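Local coordinates for uncharacterized protein YhfS (Escherichia coli, PDB 4J8L), which is of unknown function but carries pyridoxal 5'-phosphate bound covalently to a lysine and may have cysteine synthase activity, at residues A62-G75 with I181-C194. Sequence-based numbering, arbitrary orientation.
Sequences AFHAQAAALVQGAG and IGCECGANVSTFSC
His64 ND1 donates to Glu184 OE2 at 2.8 Å, the only direct hydrogen bond between the two segments. It joins two parts of the large mixed sheet domain of an aminotransferase-like, PLP-dependent fold. Strands 67-72 and 189-193 are not direct neighbours, because strand 203-208 lies between them. His64 is the C-prime residue of a Schellman motif that ends helix 50-62. OE2 lies almost exactly in the imidazole plane and is met on its anti side. The other oxygen, OE1, takes the backbone N of Ile181 at 2.9 Å, so both ends of the carboxylate are held. Without the carboxylate, as with an alanine here, His64 ND1 and Ile181 N would probably lose these acceptors and the imidazole would be freer to turn. A water bridges His64 O and Cys183 O. The Phe63 ring meets Glu184 OE2 at its edge. Ile181 CD1 sits over one face of the Phe63 ring, 4.0 Å from the centroid. Phe192 turns an edge toward the Phe63 face in an offset edge-to-face pair, planes 65° apart. Phe192 CG stands between its backbone N and carbonyl carbon (chi1 52°), which brings the ring back toward Phe63. At the far end the chain reaches the cofactor: Gly75 N hydrogen-bonds to phosphate oxygen OP1 of the modified lysine at position 196, and Ser193 CB packs 3.5 Å from that same Gly75 N.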
ATOM      1  N   ALA A  62       5.269  16.315   4.200  1.00 17.20           N
ATOM      2  CA  ALA A  62       6.212  15.239   3.892  1.00 20.69           C
ATOM      3  C   ALA A  62       5.939  14.605   2.534  1.00 18.80           C
ATOM      4  O   ALA A  62       6.864  14.172   1.848  1.00 19.56           O
ATOM      5  CB  ALA A  62       6.180  14.184   4.984  1.00 20.52           C
ATOM      6  N   PHE A  63       4.669  14.568   2.142  1.00 15.89           N
ATOM      7  CA  PHE A  63       4.302  14.001   0.845  1.00 15.71           C
ATOM      8  C   PHE A  63       3.969  15.055  -0.211  1.00 17.02           C
ATOM      9  O   PHE A  63       3.261  14.776  -1.176  1.00 19.90           O
ATOM     10  CB  PHE A  63       3.174  12.969   0.997  1.00 17.45           C
ATOM     11  CG  PHE A  63       3.577  11.749   1.787  1.00 16.89           C
ATOM     12  CD1 PHE A  63       4.462  10.826   1.250  1.00 17.21           C
ATOM     13  CD2 PHE A  63       3.055  11.509   3.051  1.00 17.66           C
ATOM     14  CE1 PHE A  63       4.839   9.699   1.958  1.00 17.38           C
ATOM     15  CE2 PHE A  63       3.422  10.378   3.766  1.00 17.77           C
ATOM     16  CZ  PHE A  63       4.322   9.474   3.220  1.00 20.31           C
ATOM     17  N   HIS A  64       4.499  16.261  -0.016  1.00 16.53           N
ATOM     18  CA  HIS A  64       4.468  17.315  -1.030  1.00 19.10           C
ATOM     19  C   HIS A  64       3.056  17.613  -1.509  1.00 21.32           C
ATOM     20  O   HIS A  64       2.804  17.773  -2.705  1.00 20.90           O
ATOM     21  CB  HIS A  64       5.400  16.947  -2.184  1.00 20.68           C
ATOM     22  CG  HIS A  64       6.791  16.628  -1.736  1.00 18.85           C
ATOM     23  ND1 HIS A  64       7.228  15.340  -1.513  1.00 22.93           N
ATOM     24  CD2 HIS A  64       7.833  17.436  -1.422  1.00 23.66           C
ATOM     25  CE1 HIS A  64       8.484  15.367  -1.103  1.00 23.96           C
ATOM     26  NE2 HIS A  64       8.875  16.627  -1.046  1.00 25.44           N
ATOM     27  N   ALA A  65       2.144  17.692  -0.549  1.00 19.70           N
ATOM     28  CA  ALA A  65       0.736  17.909  -0.826  1.00 18.57           C
ATOM     29  C   ALA A  65       0.237  19.133  -0.076  1.00 19.47           C
ATOM     30  O   ALA A  65       0.885  19.618   0.851  1.00 18.68           O
ATOM     31  CB  ALA A  65      -0.075  16.677  -0.429  1.00 18.60           C
ATOM     32  N   GLN A  66      -0.917  19.636  -0.493  1.00 18.06           N
ATOM     33  CA  GLN A  66      -1.507  20.796   0.144  1.00 19.15           C
ATOM     34  C   GLN A  66      -2.057  20.479   1.530  1.00 22.20           C
ATOM     35  O   GLN A  66      -1.987  21.313   2.441  1.00 22.52           O
ATOM     36  CB  GLN A  66      -2.623  21.334  -0.729  1.00 18.26           C
ATOM     37  CG  GLN A  66      -2.116  21.943  -2.020  1.00 22.40           C
ATOM     38  CD  GLN A  66      -3.223  22.510  -2.870  1.00 25.14           C
ATOM     39  OE1 GLN A  66      -4.386  22.146  -2.717  1.00 23.86           O
ATOM     40  NE2 GLN A  66      -2.870  23.423  -3.768  1.00 32.33           N
ATOM     41  N   ALA A  67      -2.604  19.278   1.683  1.00 18.29           N
ATOM     42  CA  ALA A  67      -3.351  18.943   2.887  1.00 17.44           C
ATOM     43  C   ALA A  67      -3.433  17.434   3.109  1.00 19.68           C
ATOM     44  O   ALA A  67      -3.110  16.641   2.224  1.00 19.13           O
ATOM     45  CB  ALA A  67      -4.748  19.536   2.813  1.00 17.53           C
ATOM     46  N   ALA A  68      -3.862  17.045   4.306  1.00 16.37           N
ATOM     47  CA  ALA A  68      -4.099  15.637   4.605  1.00 15.66           C
ATOM     48  C   ALA A  68      -5.183  15.464   5.659  1.00 20.12           C
ATOM     49  O   ALA A  68      -5.455  16.368   6.448  1.00 16.34           O
ATOM     50  CB  ALA A  68      -2.806  14.955   5.060  1.00 15.09           C
ATOM     51  N   ALA A  69      -5.817  14.297   5.658  1.00 16.27           N
ATOM     52  CA  ALA A  69      -6.774  13.955   6.703  1.00 15.46           C
ATOM     53  C   ALA A  69      -6.575  12.513   7.116  1.00 16.31           C
ATOM     54  O   ALA A  69      -6.485  11.630   6.265  1.00 16.47           O
ATOM     55  CB  ALA A  69      -8.207  14.163   6.217  1.00 18.27           C
ATOM     56  N   LEU A  70      -6.508  12.274   8.420  1.00 12.69           N
ATOM     57  CA  LEU A  70      -6.543  10.907   8.932  1.00 12.00           C
ATOM     58  C   LEU A  70      -8.009  10.518   9.112  1.00 13.77           C
ATOM     59  O   LEU A  70      -8.835  11.347   9.523  1.00 15.34           O
ATOM     60  CB  LEU A  70      -5.778  10.817  10.266  1.00 14.57           C
ATOM     61  CG  LEU A  70      -4.274  11.090  10.153  1.00 13.98           C
ATOM     62  CD1 LEU A  70      -3.594  11.061  11.538  1.00 16.23           C
ATOM     63  CD2 LEU A  70      -3.631  10.072   9.231  1.00 20.12           C
ATOM     64  N   VAL A  71      -8.345   9.276   8.761  1.00 12.61           N
ATOM     65  CA  VAL A  71      -9.728   8.811   8.811  1.00 13.84           C
ATOM     66  C   VAL A  71      -9.813   7.404   9.418  1.00 11.81           C
ATOM     67  O   VAL A  71      -8.831   6.649   9.433  1.00 14.47           O
ATOM     68  CB  VAL A  71     -10.376   8.757   7.405  1.00 17.39           C
ATOM     69  CG1 VAL A  71     -10.359  10.141   6.734  1.00 14.10           C
ATOM     70  CG2 VAL A  71      -9.658   7.732   6.536  1.00 19.48           C
ATOM     71  N   GLN A  72     -10.994   7.058   9.912  1.00 14.05           N
ATOM     72  CA  GLN A  72     -11.268   5.708  10.380  1.00 14.92           C
ATOM     73  C   GLN A  72     -11.396   4.752   9.196  1.00 15.43           C
ATOM     74  O   GLN A  72     -11.636   5.172   8.050  1.00 18.11           O
ATOM     75  CB  GLN A  72     -12.564   5.667  11.193  1.00 16.78           C
ATOM     76  CG  GLN A  72     -12.575   6.584  12.414  1.00 15.48           C
ATOM     77  CD  GLN A  72     -11.751   6.031  13.580  1.00 14.53           C
ATOM     78  OE1 GLN A  72     -10.953   5.089  13.428  1.00 17.85           O
ATOM     79  NE2 GLN A  72     -11.952   6.612  14.760  1.00 18.05           N
ATOM     80  N   GLY A  73     -11.248   3.461   9.473  1.00 15.32           N
ATOM     81  CA  GLY A  73     -11.406   2.460   8.431  1.00 13.72           C
ATOM     82  C   GLY A  73     -10.141   2.128   7.653  1.00 16.48           C
ATOM     83  O   GLY A  73     -10.199   1.396   6.657  1.00 14.53           O
ATOM     84  N   ALA A  74      -9.003   2.645   8.113  1.00 18.26           N
ATOM     85  CA  ALA A  74      -7.711   2.348   7.499  1.00 14.39           C
ATOM     86  C   ALA A  74      -7.728   2.584   5.986  1.00 16.24           C
ATOM     87  O   ALA A  74      -8.246   3.604   5.530  1.00 14.70           O
ATOM     88  CB  ALA A  74      -7.261   0.915   7.857  1.00 13.99           C
ATOM     89  N   GLY A  75      -7.191   1.653   5.205  1.00 14.31           N
ATOM     90  CA  GLY A  75      -7.049   1.882   3.775  1.00 12.71           C
ATOM     91  C   GLY A  75      -8.376   1.958   3.042  1.00 13.13           C
ATOM     92  O   GLY A  75      -8.564   2.792   2.165  1.00 14.77           O
ATOM     93  N   ILE A 181       4.726   8.638  -4.153  1.00 17.89           N
ATOM     94  CA  ILE A 181       3.353   8.141  -4.129  1.00 16.03           C
ATOM     95  C   ILE A 181       2.474   9.019  -5.020  1.00 16.57           C
ATOM     96  O   ILE A 181       2.938  10.027  -5.545  1.00 17.49           O
ATOM     97  CB  ILE A 181       2.780   8.021  -2.701  1.00 15.96           C
ATOM     98  CG1 ILE A 181       2.670   9.379  -2.011  1.00 18.27           C
ATOM     99  CG2 ILE A 181       3.671   7.120  -1.848  1.00 19.29           C
ATOM    100  CD1 ILE A 181       1.879   9.310  -0.701  1.00 18.94           C
ATOM    101  N   GLY A 182       1.214   8.632  -5.195  1.00 16.67           N
ATOM    102  CA  GLY A 182       0.340   9.272  -6.178  1.00 17.70           C
ATOM    103  C   GLY A 182       0.298  10.793  -6.111  1.00 18.73           C
ATOM    104  O   GLY A 182       0.480  11.465  -7.127  1.00 18.71           O
ATOM    105  N   CYS A 183       0.072  11.346  -4.922  1.00 19.04           N
ATOM    106  CA  CYS A 183      -0.038  12.801  -4.788  1.00 17.91           C
ATOM    107  C   CYS A 183       1.278  13.524  -5.063  1.00 19.67           C
ATOM    108  O   CYS A 183       1.296  14.749  -5.190  1.00 25.09           O
ATOM    109  CB  CYS A 183      -0.573  13.196  -3.407  1.00 19.85           C
ATOM    110  SG  CYS A 183       0.496  12.763  -2.023  1.00 19.28           S
ATOM    111  N   GLU A 184       2.373  12.775  -5.146  1.00 19.37           N
ATOM    112  CA  GLU A 184       3.674  13.363  -5.437  1.00 19.31           C
ATOM    113  C   GLU A 184       4.004  13.303  -6.921  1.00 23.40           C
ATOM    114  O   GLU A 184       5.002  13.870  -7.363  1.00 24.39           O
ATOM    115  CB  GLU A 184       4.782  12.665  -4.642  1.00 20.17           C
ATOM    116  CG  GLU A 184       4.579  12.715  -3.140  1.00 21.50           C
ATOM    117  CD  GLU A 184       5.677  11.999  -2.375  1.00 21.65           C
ATOM    118  OE1 GLU A 184       5.819  10.765  -2.542  1.00 20.73           O
ATOM    119  OE2 GLU A 184       6.398  12.674  -1.610  1.00 24.26           O
ATOM    120  N   CYS A 185       3.172  12.612  -7.695  1.00 23.48           N
ATOM    121  CA  CYS A 185       3.434  12.510  -9.127  1.00 24.18           C
ATOM    122  C   CYS A 185       2.184  12.655 -10.001  1.00 28.57           C
ATOM    123  O   CYS A 185       2.089  12.062 -11.082  1.00 26.08           O
ATOM    124  CB  CYS A 185       4.202  11.222  -9.457  1.00 23.01           C
ATOM    125  SG  CYS A 185       3.357   9.661  -9.066  1.00 26.10           S
ATOM    126  N   GLY A 186       1.229  13.455  -9.538  1.00 23.22           N
ATOM    127  CA  GLY A 186       0.120  13.838 -10.391  1.00 25.53           C
ATOM    128  C   GLY A 186      -1.299  13.612  -9.901  1.00 26.95           C
ATOM    129  O   GLY A 186      -2.238  14.179 -10.459  1.00 25.53           O
ATOM    130  N   ALA A 187      -1.472  12.787  -8.876  1.00 22.39           N
ATOM    131  CA  ALA A 187      -2.809  12.488  -8.368  1.00 22.63           C
ATOM    132  C   ALA A 187      -3.378  13.641  -7.550  1.00 20.84           C
ATOM    133  O   ALA A 187      -2.637  14.397  -6.902  1.00 22.14           O
ATOM    134  CB  ALA A 187      -2.794  11.206  -7.521  1.00 18.61           C
ATOM    135  N   ASN A 188      -4.697  13.772  -7.566  1.00 20.13           N
ATOM    136  CA  ASN A 188      -5.346  14.763  -6.722  1.00 19.96           C
ATOM    137  C   ASN A 188      -5.317  14.368  -5.255  1.00 19.67           C
ATOM    138  O   ASN A 188      -5.167  15.222  -4.401  1.00 20.11           O
ATOM    139  CB  ASN A 188      -6.761  15.047  -7.200  1.00 21.22           C
ATOM    140  CG  ASN A 188      -6.772  15.589  -8.598  1.00 24.91           C
ATOM    141  OD1 ASN A 188      -6.903  14.836  -9.560  1.00 24.62           O
ATOM    142  ND2 ASN A 188      -6.566  16.895  -8.726  1.00 29.96           N
ATOM    143  N   VAL A 189      -5.458  13.075  -4.973  1.00 18.10           N
ATOM    144  CA  VAL A 189      -5.223  12.563  -3.621  1.00 17.03           C
ATOM    145  C   VAL A 189      -4.627  11.170  -3.658  1.00 17.14           C
ATOM    146  O   VAL A 189      -4.975  10.356  -4.529  1.00 18.78           O
ATOM    147  CB  VAL A 189      -6.507  12.500  -2.743  1.00 21.53           C
ATOM    148  CG1 VAL A 189      -6.921  13.890  -2.250  1.00 24.30           C
ATOM    149  CG2 VAL A 189      -7.649  11.812  -3.484  1.00 24.12           C
ATOM    150  N   SER A 190      -3.720  10.928  -2.714  1.00 15.89           N
ATOM    151  CA  SER A 190      -3.228   9.595  -2.374  1.00 15.23           C
ATOM    152  C   SER A 190      -4.032   9.034  -1.217  1.00 18.17           C
ATOM    153  O   SER A 190      -4.568   9.786  -0.407  1.00 16.42           O
ATOM    154  CB  SER A 190      -1.763   9.663  -1.935  1.00 15.02           C
ATOM    155  OG  SER A 190      -0.868   9.582  -3.029  1.00 19.49           O
ATOM    156  N   THR A 191      -4.108   7.708  -1.123  1.00 15.62           N
ATOM    157  CA  THR A 191      -4.744   7.090   0.032  1.00 13.84           C
ATOM    158  C   THR A 191      -3.905   5.913   0.504  1.00 16.42           C
ATOM    159  O   THR A 191      -3.290   5.217  -0.301  1.00 15.52           O
ATOM    160  CB  THR A 191      -6.157   6.560  -0.286  1.00 16.64           C
ATOM    161  OG1 THR A 191      -6.070   5.525  -1.275  1.00 17.02           O
ATOM    162  CG2 THR A 191      -7.078   7.653  -0.772  1.00 16.05           C
ATOM    163  N   PHE A 192      -3.883   5.688   1.809  1.00 13.78           N
ATOM    164  CA  PHE A 192      -3.201   4.511   2.347  1.00 16.38           C
ATOM    165  C   PHE A 192      -3.589   4.178   3.773  1.00 14.82           C
ATOM    166  O   PHE A 192      -3.925   5.065   4.553  1.00 15.82           O
ATOM    167  CB  PHE A 192      -1.671   4.646   2.251  1.00 12.88           C
ATOM    168  CG  PHE A 192      -1.113   5.919   2.827  1.00 13.48           C
ATOM    169  CD1 PHE A 192      -0.969   7.049   2.029  1.00 16.57           C
ATOM    170  CD2 PHE A 192      -0.672   5.974   4.153  1.00 16.51           C
ATOM    171  CE1 PHE A 192      -0.428   8.222   2.541  1.00 15.43           C
ATOM    172  CE2 PHE A 192      -0.130   7.151   4.676  1.00 16.29           C
ATOM    173  CZ  PHE A 192      -0.007   8.273   3.869  1.00 16.93           C
ATOM    174  N   SER A 193      -3.524   2.886   4.100  1.00 13.77           N
ATOM    175  CA  SER A 193      -3.608   2.419   5.481  1.00 13.79           C
ATOM    176  C   SER A 193      -2.357   2.783   6.276  1.00 15.31           C
ATOM    177  O   SER A 193      -1.240   2.547   5.828  1.00 15.99           O
ATOM    178  CB  SER A 193      -3.778   0.894   5.505  1.00 15.15           C
ATOM    179  OG  SER A 193      -3.583   0.385   6.815  1.00 14.18           O
ATOM    180  N   CYS A 194      -2.534   3.347   7.465  1.00 12.24           N
ATOM    181  CA  CYS A 194      -1.379   3.551   8.344  1.00 12.81           C
ATOM    182  C   CYS A 194      -1.033   2.283   9.121  1.00 12.44           C
ATOM    183  O   CYS A 194       0.082   2.148   9.610  1.00 14.73           O
ATOM    184  CB  CYS A 194      -1.590   4.720   9.296  1.00 12.21           C
ATOM    185  SG  CYS A 194      -1.793   6.276   8.374  1.00 16.19           S
TER
HETATM  186  O   HOH W   1       0.372  17.265  -4.229  1.00 38.83           O